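Local coordinates for protein type III secretion system effector HopBA1 (Pseudomonas syringae pv. aptata, PDB 5T09) that acts as a virulence factor that the Arabidopsis resistance protein RBA1 recognizes, enhancing RBA1 self-association and so triggering plant cell death, at residues L120-V123 / S124-L127; P62-I65 / T66-A70; A110-G113 / R114-D117; A172-R175 / E176-V180; P149-P152 / M153-I156. One frame throughout, in Å; residues are numbered along the deposited sequence.

Contact 1 of 5, residues L120-V123 / S124-L127; sequences LDKV and SEAL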
loop_
_atom_site.group_PDB
_atom_site.type_symbol
_atom_site.label_atom_id
_atom_site.label_comp_id
_atom_site.label_asym_id
_atom_site.label_seq_id
_atom_site.Cartn_x
_atom_site.Cartn_y
_atom_site.Cartn_z
ATOM N N LEU A 120 -1.264 9.543 10.730
ATOM C CA LEU A 120 -2.643 9.502 10.255
ATOM C C LEU A 120 -2.959 10.730 9.414
ATOM O O LEU A 120 -3.690 10.642 8.420
ATOM C CB LEU A 120 -3.616 9.398 11.429
ATOM C CG LEU A 120 -5.062 9.084 11.023
ATOM C CD1 LEU A 120 -5.169 7.655 10.502
ATOM C CD2 LEU A 120 -6.034 9.304 12.167
ATOM N N ASP A 121 -2.418 11.888 9.796
ATOM C CA ASP A 121 -2.585 13.087 8.980
ATOM C C ASP A 121 -1.957 12.901 7.603
ATOM O O ASP A 121 -2.566 13.232 6.578
ATOM C CB ASP A 121 -1.971 14.291 9.695
ATOM C CG ASP A 121 -2.189 15.588 8.944
ATOM O OD1 ASP A 121 -1.351 15.926 8.081
ATOM O OD2 ASP A 121 -3.198 16.270 9.217
ATOM N N LYS A 122 -0.732 12.366 7.557
ATOM C CA LYS A 122 -0.061 12.171 6.274
ATOM C C LYS A 122 -0.763 11.108 5.438
ATOM O O LYS A 122 -0.857 11.238 4.210
ATOM C CB LYS A 122 1.406 11.797 6.492
ATOM C CG LYS A 122 2.264 12.920 7.072
ATOM C CD LYS A 122 2.275 14.132 6.151
ATOM C CE LYS A 122 3.374 15.120 6.508
ATOM N NZ LYS A 122 3.404 16.260 5.546
ATOM N N VAL A 123 -1.257 10.045 6.075
ATOM C CA VAL A 123 -2.033 9.047 5.343
ATOM C C VAL A 123 -3.259 9.700 4.718
ATOM O O VAL A 123 -3.572 9.480 3.545
ATOM C CB VAL A 123 -2.426 7.881 6.270
ATOM C CG1 VAL A 123 -3.395 6.928 5.563
ATOM C CG2 VAL A 123 -1.191 7.126 6.720
ATOM N N SER A 124 -3.970 10.517 5.498
ATOM C CA SER A 124 -5.147 11.200 4.973
ATOM C C SER A 124 -4.781 12.119 3.814
ATOM O O SER A 124 -5.485 12.158 2.798
ATOM C CB SER A 124 -5.833 11.987 6.088
ATOM O OG SER A 124 -6.194 11.129 7.157
ATOM N N GLU A 125 -3.683 12.869 3.944
ATOM C CA GLU A 125 -3.246 13.722 2.842
ATOM C C GLU A 125 -2.961 12.899 1.591
ATOM O O GLU A 125 -3.290 13.316 0.474
ATOM C CB GLU A 125 -2.005 14.525 3.244
ATOM C CG GLU A 125 -1.583 15.551 2.198
ATOM C CD GLU A 125 -0.279 16.254 2.541
ATOM O OE1 GLU A 125 0.538 15.679 3.291
ATOM O OE2 GLU A 125 -0.071 17.387 2.053
ATOM N N ALA A 126 -2.351 11.723 1.757
ATOM C CA ALA A 126 -2.017 10.894 0.602
ATOM C C ALA A 126 -3.272 10.390 -0.100
ATOM O O ALA A 126 -3.352 10.413 -1.334
ATOM C CB ALA A 126 -1.138 9.721 1.035
ATOM N N LEU A 127 -4.260 9.923 0.663
ATOM C CA LEU A 127 -5.512 9.480 0.058
ATOM C C LEU A 127 -6.195 10.628 -0.674
ATOM O O LEU A 127 -6.666 10.466 -1.805
ATOM C CB LEU A 127 -6.434 8.900 1.129
ATOM C CG LEU A 127 -5.889 7.703 1.910
ATOM C CD1 LEU A 127 -6.920 7.224 2.918
ATOM C CD2 LEU A 127 -5.480 6.575 0.974
#
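Ser124 and Leu120 meet one helical turn apart, at a carbonyl that takes two hydrogen bonds. Ser124 OG donates to Leu120 O over 2.8 Å, and the backbone N of Ser124 reaches the same oxygen at 2.9 Å. The two donors come from opposite faces of the carbonyl plane. A chi1 of -58° sets OG beside its own backbone N, folded back toward the preceding turn. The backbone bonds Glu125 N to Asp121 O, Ala126 N to Lys122 O and Leu127 N to Val123 O carry the helix 117-132 on.

The charged pair is looser. Lys122 and Glu125 run side by side, and Lys122 NZ stands 3.7 Å from Glu125 OE1, a long salt bridge. The methylene CD of Lys122 is just as near that oxygen, so the lysine chain flanks the carboxylate as much as its ammonium does.

Apolar contact is slight: Val123 CG1 lies 4.4 Å from Leu127 CD1. Both side chains turn inward, Val123 to Phe84 and Leu127 to Phe93 and Leu97.

Ser124 is buried against Val104 and Lys105 of helix 101-112; its hydroxyl is satisfied by the backbone, which probably offsets the cost of burying it, while the long ion pair probably adds little.

Contact 2 of 5, residues P62-I65 / T66-A70; sequences PKLI and TESAA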
loop_
_atom_site.group_PDB
_atom_site.type_symbol
_atom_site.label_atom_id
_atom_site.label_comp_id
_atom_site.label_asym_id
_atom_site.label_seq_id
_atom_site.Cartn_x
_atom_site.Cartn_y
_atom_site.Cartn_z
ATOM N N PRO A 62 3.649 7.551 3.333
ATOM C CA PRO A 62 2.516 8.364 2.857
ATOM C C PRO A 62 2.943 9.673 2.214
ATOM O O PRO A 62 2.280 10.136 1.279
ATOM C CB PRO A 62 1.685 8.596 4.129
ATOM C CG PRO A 62 2.615 8.336 5.261
ATOM C CD PRO A 62 3.554 7.276 4.777
ATOM N N LYS A 63 4.029 10.289 2.684
ATOM C CA LYS A 63 4.545 11.483 2.017
ATOM C C LYS A 63 4.977 11.169 0.593
ATOM O O LYS A 63 4.734 11.956 -0.329
ATOM C CB LYS A 63 5.720 12.063 2.802
ATOM C CG LYS A 63 5.330 12.904 4.004
ATOM C CD LYS A 63 6.559 13.443 4.740
ATOM C CE LYS A 63 7.416 14.347 3.855
ATOM N NZ LYS A 63 8.557 14.950 4.605
ATOM N N LEU A 64 5.635 10.025 0.397
ATOM C CA LEU A 64 6.044 9.629 -0.945
ATOM C C LEU A 64 4.840 9.506 -1.871
ATOM O O LEU A 64 4.875 9.977 -3.013
ATOM C CB LEU A 64 6.812 8.308 -0.886
ATOM C CG LEU A 64 7.160 7.676 -2.236
ATOM C CD1 LEU A 64 7.998 8.629 -3.074
ATOM C CD2 LEU A 64 7.884 6.356 -2.028
ATOM N N ILE A 65 3.762 8.880 -1.397
ATOM C CA ILE A 65 2.580 8.705 -2.237
ATOM C C ILE A 65 1.967 10.058 -2.580
ATOM O O ILE A 65 1.577 10.306 -3.726
ATOM C CB ILE A 65 1.572 7.771 -1.543
ATOM C CG1 ILE A 65 2.170 6.362 -1.437
ATOM C CG2 ILE A 65 0.251 7.730 -2.306
ATOM C CD1 ILE A 65 1.340 5.375 -0.635
ATOM N N THR A 66 1.875 10.956 -1.597
ATOM C CA THR A 66 1.366 12.301 -1.861
ATOM C C THR A 66 2.128 12.963 -3.003
ATOM O O THR A 66 1.528 13.528 -3.925
ATOM C CB THR A 66 1.459 13.154 -0.591
ATOM O OG1 THR A 66 0.618 12.600 0.429
ATOM C CG2 THR A 66 1.031 14.598 -0.864
ATOM N N GLU A 67 3.460 12.905 -2.956
ATOM C CA GLU A 67 4.278 13.577 -3.958
ATOM C C GLU A 67 4.250 12.869 -5.307
ATOM O O GLU A 67 4.587 13.485 -6.322
ATOM C CB GLU A 67 5.720 13.688 -3.460
ATOM C CG GLU A 67 5.865 14.441 -2.145
ATOM C CD GLU A 67 7.270 14.364 -1.580
ATOM O OE1 GLU A 67 8.168 13.851 -2.282
ATOM O OE2 GLU A 67 7.475 14.814 -0.432
ATOM N N SER A 68 3.859 11.597 -5.340
ATOM C CA SER A 68 3.832 10.820 -6.572
ATOM C C SER A 68 2.457 10.777 -7.226
ATOM O O SER A 68 2.344 10.282 -8.351
ATOM C CB SER A 68 4.288 9.379 -6.293
ATOM O OG SER A 68 5.576 9.348 -5.709
ATOM N N ALA A 69 1.419 11.280 -6.552
ATOM C CA ALA A 69 0.045 11.056 -6.988
ATOM C C ALA A 69 -0.154 11.450 -8.447
ATOM O O ALA A 69 -0.504 10.616 -9.290
ATOM C CB ALA A 69 -0.915 11.830 -6.084
ATOM N N ALA A 70 0.061 12.727 -8.762
ATOM C CA ALA A 70 -0.190 13.210 -10.118
ATOM C C ALA A 70 0.630 12.432 -11.140
ATOM O O ALA A 70 0.114 12.020 -12.186
ATOM C CB ALA A 70 0.115 14.706 -10.203
#
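Pro62 O is gripped twice by Thr66, through the backbone N at 3.0 Å and through the hydroxyl OG1 at 3.1 Å. The two donors approach from opposite faces of the carbonyl plane, the N-H nearly straight at 167°. With OG1 swung beside its own backbone N (chi1 -63°), the hydroxyl hangs back over the previous turn of helix 60-74.

Leu64 O is served in much the same way by Ser68, but less evenly. Ser68 OG donates to it over 2.9 Å from above the carbonyl plane, while the bond from Ser68 N is weak, bent to 128°. That same N-H makes a second weak bond to Ile65 O, 3.1 Å off, and is thus shared between two carbonyls. The methyl CD1 of Leu64 lies 3.7 Å from Ser68 OG, and both side chains pack on Val37 and Leu40 of helix 36-46.

On the outer side Glu67 N bonds Lys63 O, and the glutamate's CG leans on that carbonyl at 3.3 Å. Lys63 NZ and Glu67 OE2 remain 5.2 Å apart, too far for a salt bridge, so any attraction is probably weak. Ile65 faces inward with Pro62 against Trp188 of the central sheet.

Two hydroxyls are therefore spent on the helix's own backbone, which lets Thr66 lie against Ala126 and Ser129 of helix 117-132, and Ser68 against helix 36-46, with their OG1 and OG already bonded.

Contact 3 of 5, residues A110-G113 / R114-D117; sequences ASWG and RHGD
Trp112 and His115 lie side by side and point the same way, their rims meeting where CE3 of the tryptophan comes 3.6 Å from CD2 of the histidine. The planes are inclined at 33° and neither ring covers the other's face. This is the close-packed side: Trp112 is buried, meeting His56 and Phe84 edge-to-face and touching Trp119 and Leu120, while the His115 ring also meets His56.

Arg114 makes the loose side. Its chain bends at chi2 (143°) and runs back along the end of helix 101-112, bringing Ser111 O over one face of the guanidinium, 3.6 Å from NH1. Ala110 O lies farther off, 3.9 Å from NH2. No hydrogen bond forms here, and the arginine is exposed. Ser111 OG turns elsewhere, to Lys86.

Between the two sides the backbone folds tightly. His115 N makes a weak bond of 3.3 Å to Trp112 O, and Gly116 N a sound one of 3.0 Å to Gly113 O, with the donor above the carbonyl plane. Gly116 has phi +119°, where a side chain would jam against the preceding carbonyl oxygen. Two overlapping type I turns ending in a glycine at the N-cap of helix 117-132 make this a short helix-to-helix connection.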
loop_
_atom_site.group_PDB
_atom_site.type_symbol
_atom_site.label_atom_id
_atom_site.label_comp_id
_atom_site.label_asym_id
_atom_site.label_seq_id
_atom_site.Cartn_x
_atom_site.Cartn_y
_atom_site.Cartn_z
ATOM N N ALA A 110 -10.609 5.882 14.281
ATOM C CA ALA A 110 -11.091 4.789 15.118
ATOM C C ALA A 110 -10.237 3.536 14.957
ATOM O O ALA A 110 -9.899 2.875 15.946
ATOM C CB ALA A 110 -12.552 4.484 14.787
ATOM N N SER A 111 -9.875 3.193 13.722
ATOM C CA SER A 111 -9.123 1.974 13.466
ATOM C C SER A 111 -7.627 2.203 13.295
ATOM O O SER A 111 -6.851 1.265 13.502
ATOM C CB SER A 111 -9.666 1.276 12.213
ATOM O OG SER A 111 -10.965 0.764 12.452
ATOM N N TRP A 112 -7.201 3.415 12.936
ATOM C CA TRP A 112 -5.819 3.642 12.538
ATOM C C TRP A 112 -5.122 4.776 13.271
ATOM O O TRP A 112 -3.913 4.953 13.078
ATOM C CB TRP A 112 -5.751 3.887 11.022
ATOM C CG TRP A 112 -6.044 2.628 10.303
ATOM C CD1 TRP A 112 -7.238 2.241 9.773
ATOM C CD2 TRP A 112 -5.138 1.547 10.086
ATOM N NE1 TRP A 112 -7.126 0.987 9.226
ATOM C CE2 TRP A 112 -5.843 0.541 9.406
ATOM C CE3 TRP A 112 -3.793 1.336 10.396
ATOM C CZ2 TRP A 112 -5.247 -0.659 9.028
ATOM C CZ3 TRP A 112 -3.204 0.150 10.018
ATOM C CH2 TRP A 112 -3.928 -0.833 9.345
ATOM N N GLY A 113 -5.821 5.533 14.117
ATOM C CA GLY A 113 -5.162 6.574 14.880
ATOM C C GLY A 113 -4.115 6.049 15.839
ATOM O O GLY A 113 -3.215 6.799 16.233
ATOM N N ARG A 114 -4.200 4.768 16.207
ATOM C CA ARG A 114 -3.251 4.177 17.143
ATOM C C ARG A 114 -1.810 4.330 16.678
ATOM O O ARG A 114 -0.900 4.304 17.514
ATOM C CB ARG A 114 -3.554 2.690 17.339
ATOM C CG ARG A 114 -5.008 2.356 17.645
ATOM C CD ARG A 114 -5.419 1.059 16.965
ATOM N NE ARG A 114 -6.799 0.693 17.270
ATOM C CZ ARG A 114 -7.394 -0.416 16.843
ATOM N NH1 ARG A 114 -6.734 -1.283 16.087
ATOM N NH2 ARG A 114 -8.653 -0.660 17.175
ATOM N N HIS A 115 -1.581 4.488 15.374
ATOM C CA HIS A 115 -0.234 4.538 14.819
ATOM C C HIS A 115 0.303 5.955 14.663
ATOM O O HIS A 115 1.325 6.142 13.993
ATOM C CB HIS A 115 -0.198 3.822 13.467
ATOM C CG HIS A 115 -0.417 2.343 13.567
ATOM N ND1 HIS A 115 0.508 1.493 14.133
ATOM C CD2 HIS A 115 -1.448 1.564 13.168
ATOM C CE1 HIS A 115 0.052 0.255 14.088
ATOM N NE2 HIS A 115 -1.135 0.271 13.507
ATOM N N GLY A 116 -0.343 6.947 15.265
ATOM C CA GLY A 116 0.266 8.275 15.347
ATOM C C GLY A 116 -0.563 9.333 14.652
ATOM O O GLY A 116 -1.042 9.157 13.531
ATOM N N ASP A 117 -0.729 10.468 15.336
ATOM C CA ASP A 117 -1.523 11.560 14.780
ATOM C C ASP A 117 -0.891 12.101 13.501
ATOM O O ASP A 117 -1.566 12.253 12.477
ATOM C CB ASP A 117 -1.679 12.668 15.815
ATOM C CG ASP A 117 -2.562 13.796 15.328
ATOM O OD1 ASP A 117 -3.799 13.668 15.436
ATOM O OD2 ASP A 117 -2.021 14.810 14.839
#

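Contact 4 of 5, residues A172-R175 / E176-V180; sequences AATR and EASAV
Ser178 reaches back one turn to Thr174, whose carbonyl oxygen takes two hydrogen bonds. The backbone N of Ser178 donates at 3.0 Å, nearly straight, and OG at 3.2 Å from above the carbonyl plane. In Ser178 a chi1 of -58° keeps OG next to the backbone N, folding the hydroxyl back over the preceding turn to Thr174 O. Thr174 uses its own hydroxyl likewise, bonding Asp170 O one turn earlier.

Among the plain backbone bonds of helix 166-179, Glu176 N to Ala172 O and Ala177 N to Ala173 O are regular. Ala179 N to Arg175 O is short, 2.9 Å, but bent to 141°. Beyond it a weak bond links Val180 N to Ala177 O, where the helix gives out.

The charged neighbours Arg175 and Glu176 run alongside each other, their guanidinium and carboxylate planes only 8° apart, yet they form no salt bridge. Glu176 OE2 meets the methylene CD of Arg175 at 3.3 Å, while Arg175 NE is 4.6 Å from that oxygen. The carboxylate is engaged elsewhere: OE1 bonds Tyr136 OH and OE2 bonds His87 NE2.

The apolar part is alanine. Ala173 rests on Ala81 and Ile140, and Ala177 on His79, so small side chains bring the helix close to strands 77-82 and 136-141.

With both carboxylate oxygens in use, Glu176 ties the helix to strand 136-141 and to the loop carrying His87, while Arg175 lays a methylene rather than its guanidinium against OE2.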
loop_
_atom_site.group_PDB
_atom_site.type_symbol
_atom_site.label_atom_id
_atom_site.label_comp_id
_atom_site.label_asym_id
_atom_site.label_seq_id
_atom_site.Cartn_x
_atom_site.Cartn_y
_atom_site.Cartn_z
ATOM N N ALA A 172 -11.324 -7.604 -2.991
ATOM C CA ALA A 172 -11.835 -6.239 -2.936
ATOM C C ALA A 172 -11.061 -5.318 -3.871
ATOM O O ALA A 172 -11.651 -4.454 -4.529
ATOM C CB ALA A 172 -11.771 -5.714 -1.504
ATOM N N ALA A 173 -9.736 -5.471 -3.928
ATOM C CA ALA A 173 -8.935 -4.635 -4.816
ATOM C C ALA A 173 -9.255 -4.926 -6.274
ATOM O O ALA A 173 -9.298 -4.010 -7.104
ATOM C CB ALA A 173 -7.448 -4.851 -4.540
ATOM N N THR A 174 -9.481 -6.199 -6.600
ATOM C CA THR A 174 -9.873 -6.571 -7.955
ATOM C C THR A 174 -11.222 -5.968 -8.318
ATOM O O THR A 174 -11.370 -5.327 -9.364
ATOM C CB THR A 174 -9.929 -8.094 -8.081
ATOM O OG1 THR A 174 -8.632 -8.645 -7.827
ATOM C CG2 THR A 174 -10.391 -8.500 -9.467
ATOM N N ARG A 175 -12.226 -6.180 -7.465
ATOM C CA ARG A 175 -13.570 -5.685 -7.739
ATOM C C ARG A 175 -13.557 -4.195 -8.064
ATOM O O ARG A 175 -14.173 -3.753 -9.039
ATOM C CB ARG A 175 -14.474 -5.959 -6.535
ATOM C CG ARG A 175 -15.923 -5.512 -6.720
ATOM C CD ARG A 175 -16.624 -5.364 -5.377
ATOM N NE ARG A 175 -16.988 -6.654 -4.793
ATOM C CZ ARG A 175 -18.213 -7.178 -4.806
ATOM N NH1 ARG A 175 -19.227 -6.531 -5.368
ATOM N NH2 ARG A 175 -18.429 -8.360 -4.246
ATOM N N GLU A 176 -12.864 -3.402 -7.247
ATOM C CA GLU A 176 -12.916 -1.955 -7.411
ATOM C C GLU A 176 -12.074 -1.475 -8.585
ATOM O O GLU A 176 -12.435 -0.486 -9.233
ATOM C CB GLU A 176 -12.479 -1.270 -6.112
ATOM C CG GLU A 176 -13.425 -1.522 -4.940
ATOM C CD GLU A 176 -14.887 -1.362 -5.326
ATOM O OE1 GLU A 176 -15.210 -0.405 -6.062
ATOM O OE2 GLU A 176 -15.707 -2.209 -4.914
ATOM N N ALA A 177 -10.960 -2.148 -8.882
ATOM C CA ALA A 177 -10.213 -1.829 -10.094
ATOM C C ALA A 177 -11.082 -2.031 -11.330
ATOM O O ALA A 177 -11.136 -1.170 -12.219
ATOM C CB ALA A 177 -8.950 -2.687 -10.177
ATOM N N SER A 178 -11.781 -3.166 -11.400
ATOM C CA SER A 178 -12.643 -3.433 -12.545
ATOM C C SER A 178 -13.817 -2.464 -12.602
ATOM O O SER A 178 -14.248 -2.079 -13.695
ATOM C CB SER A 178 -13.153 -4.873 -12.495
ATOM O OG SER A 178 -12.078 -5.800 -12.485
ATOM N N ALA A 179 -14.341 -2.055 -11.443
ATOM C CA ALA A 179 -15.516 -1.193 -11.415
ATOM C C ALA A 179 -15.264 0.154 -12.081
ATOM O O ALA A 179 -16.225 0.827 -12.471
ATOM C CB ALA A 179 -15.975 -0.985 -9.972
ATOM N N VAL A 180 -14.003 0.565 -12.217
ATOM C CA VAL A 180 -13.650 1.806 -12.893
ATOM C C VAL A 180 -12.775 1.561 -14.115
ATOM O O VAL A 180 -12.210 2.506 -14.665
ATOM C CB VAL A 180 -12.966 2.792 -11.926
ATOM C CG1 VAL A 180 -13.904 3.148 -10.780
ATOM C CG2 VAL A 180 -11.658 2.214 -11.398
#

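Contact 5 of 5, residues P149-P152 / M153-I156; sequences PKTP and MQKI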
loop_
_atom_site.group_PDB
_atom_site.type_symbol
_atom_site.label_atom_id
_atom_site.label_comp_id
_atom_site.label_asym_id
_atom_site.label_seq_id
_atom_site.Cartn_x
_atom_site.Cartn_y
_atom_site.Cartn_z
ATOM N N PRO A 149 -1.086 -9.979 20.839
ATOM C CA PRO A 149 -0.213 -11.134 21.089
ATOM C C PRO A 149 0.869 -10.794 22.106
ATOM O O PRO A 149 1.555 -9.777 21.985
ATOM C CB PRO A 149 0.388 -11.426 19.711
ATOM C CG PRO A 149 0.440 -10.091 19.052
ATOM C CD PRO A 149 -0.744 -9.304 19.573
ATOM N N LYS A 150 1.016 -11.657 23.113
ATOM C CA LYS A 150 2.036 -11.503 24.142
ATOM C C LYS A 150 3.071 -12.618 24.115
ATOM O O LYS A 150 4.276 -12.343 24.135
ATOM C CB LYS A 150 1.376 -11.444 25.529
ATOM C CG LYS A 150 0.588 -10.171 25.790
ATOM C CD LYS A 150 1.505 -8.970 25.980
ATOM C CE LYS A 150 0.713 -7.690 26.181
ATOM N NZ LYS A 150 -0.041 -7.300 24.959
ATOM N N THR A 151 2.636 -13.873 24.073
ATOM C CA THR A 151 3.564 -14.990 24.069
ATOM C C THR A 151 4.173 -15.178 22.683
ATOM O O THR A 151 3.637 -14.688 21.687
ATOM C CB THR A 151 2.856 -16.274 24.493
ATOM O OG1 THR A 151 1.873 -16.626 23.513
ATOM C CG2 THR A 151 2.183 -16.102 25.847
ATOM N N PRO A 152 5.296 -15.892 22.591
ATOM C CA PRO A 152 5.899 -16.124 21.269
ATOM C C PRO A 152 4.935 -16.745 20.274
ATOM O O PRO A 152 4.882 -16.314 19.114
ATOM C CB PRO A 152 7.075 -17.060 21.583
ATOM C CG PRO A 152 7.377 -16.835 23.024
ATOM C CD PRO A 152 6.066 -16.531 23.672
HETATM N N MSE A 153 4.161 -17.740 20.694
HETATM C CA MSE A 153 3.251 -18.423 19.783
HETATM C C MSE A 153 2.084 -17.520 19.377
HETATM O O MSE A 153 1.649 -17.550 18.229
HETATM C CB MSE A 153 2.725 -19.714 20.413
HETATM C CG MSE A 153 1.883 -20.569 19.472
HETATM SE SE MSE A 153 2.811 -21.035 17.805
HETATM C CE MSE A 153 4.189 -22.186 18.547
ATOM N N GLN A 154 1.578 -16.714 20.315
ATOM C CA GLN A 154 0.514 -15.775 19.973
ATOM C C GLN A 154 0.973 -14.797 18.896
ATOM O O GLN A 154 0.233 -14.513 17.946
ATOM C CB GLN A 154 0.045 -15.021 21.219
ATOM C CG GLN A 154 -0.776 -15.862 22.191
ATOM C CD GLN A 154 -1.142 -15.106 23.458
ATOM O OE1 GLN A 154 -0.735 -13.960 23.652
ATOM N NE2 GLN A 154 -1.910 -15.750 24.333
ATOM N N LYS A 155 2.193 -14.272 19.025
ATOM C CA LYS A 155 2.725 -13.383 17.996
ATOM C C LYS A 155 2.738 -14.067 16.637
ATOM O O LYS A 155 2.438 -13.442 15.613
ATOM C CB LYS A 155 4.136 -12.922 18.366
ATOM C CG LYS A 155 4.218 -11.530 18.978
ATOM C CD LYS A 155 4.278 -11.577 20.492
ATOM C CE LYS A 155 4.720 -10.241 21.063
ATOM N NZ LYS A 155 5.045 -10.341 22.510
ATOM N N ILE A 156 3.084 -15.354 16.604
ATOM C CA ILE A 156 3.140 -16.070 15.335
ATOM C C ILE A 156 1.731 -16.324 14.809
ATOM O O ILE A 156 1.430 -16.044 13.643
ATOM C CB ILE A 156 3.938 -17.375 15.495
ATOM C CG1 ILE A 156 5.384 -17.054 15.885
ATOM C CG2 ILE A 156 3.916 -18.187 14.205
ATOM C CD1 ILE A 156 6.164 -18.240 16.402
#
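Gln154 OE1 takes the backbone N-H of Lys150 at 2.9 Å, in the plane of the amide carbonyl and nearly straight at 168°. The next N-H, that of Thr151, adds a weak bond of 3.4 Å to the same oxygen. Lys155 NZ donates to Lys150 O over 2.7 Å, from above the carbonyl plane. Pro149 crosses the lysine chain at about a right angle, its CB pressed to 3.5 Å from Lys155 CA, tighter than usual for two carbons.

Thr151 is the N-cap of helix 152-163: its OG1 accepts from Gln154 N at 3.2 Å, and together with the glutamine's return bond to Thr151 N this makes a capping box, weak on the return leg. Pro152 follows as the first helical residue, a position where the lack of an N-H costs nothing.

Thr151 OG1 sits between its backbone N and carbonyl carbon (chi1 66°), and the Gln154 chain extends beyond CG to bring OE1 up to the two N-H groups. Farther out, the first turn is carried by Lys155 N to Thr151 O and Ile156 N to Pro152 O, while the selenomethionine at Met153 leads away from the loop.

Along the chain the order is contact 2, 3, 1, 5, 4, each on its own helix or helix junction of an alpha-beta fold with a largely parallel central sheet. Contacts 1 and 2, on helices 117-132 and 60-74, have centres 10 Å apart and touch where Ala126 CA meets Thr66 OG1 at 3.1 Å. Contact 3 leads from helix 101-112 into helix 117-132; its centre lies 11 Å from that of contact 1, and Leu120 packs on Trp112 and Gly113. Contact 1 bridges contacts 2 and 3, which do not meet, and the three tie flanking helices together. Contacts 4 and 5, on helices 166-179 and 152-163, have centres 35 Å apart: contact 4 fastens its helix to the sheet, contact 5 lies at the surface.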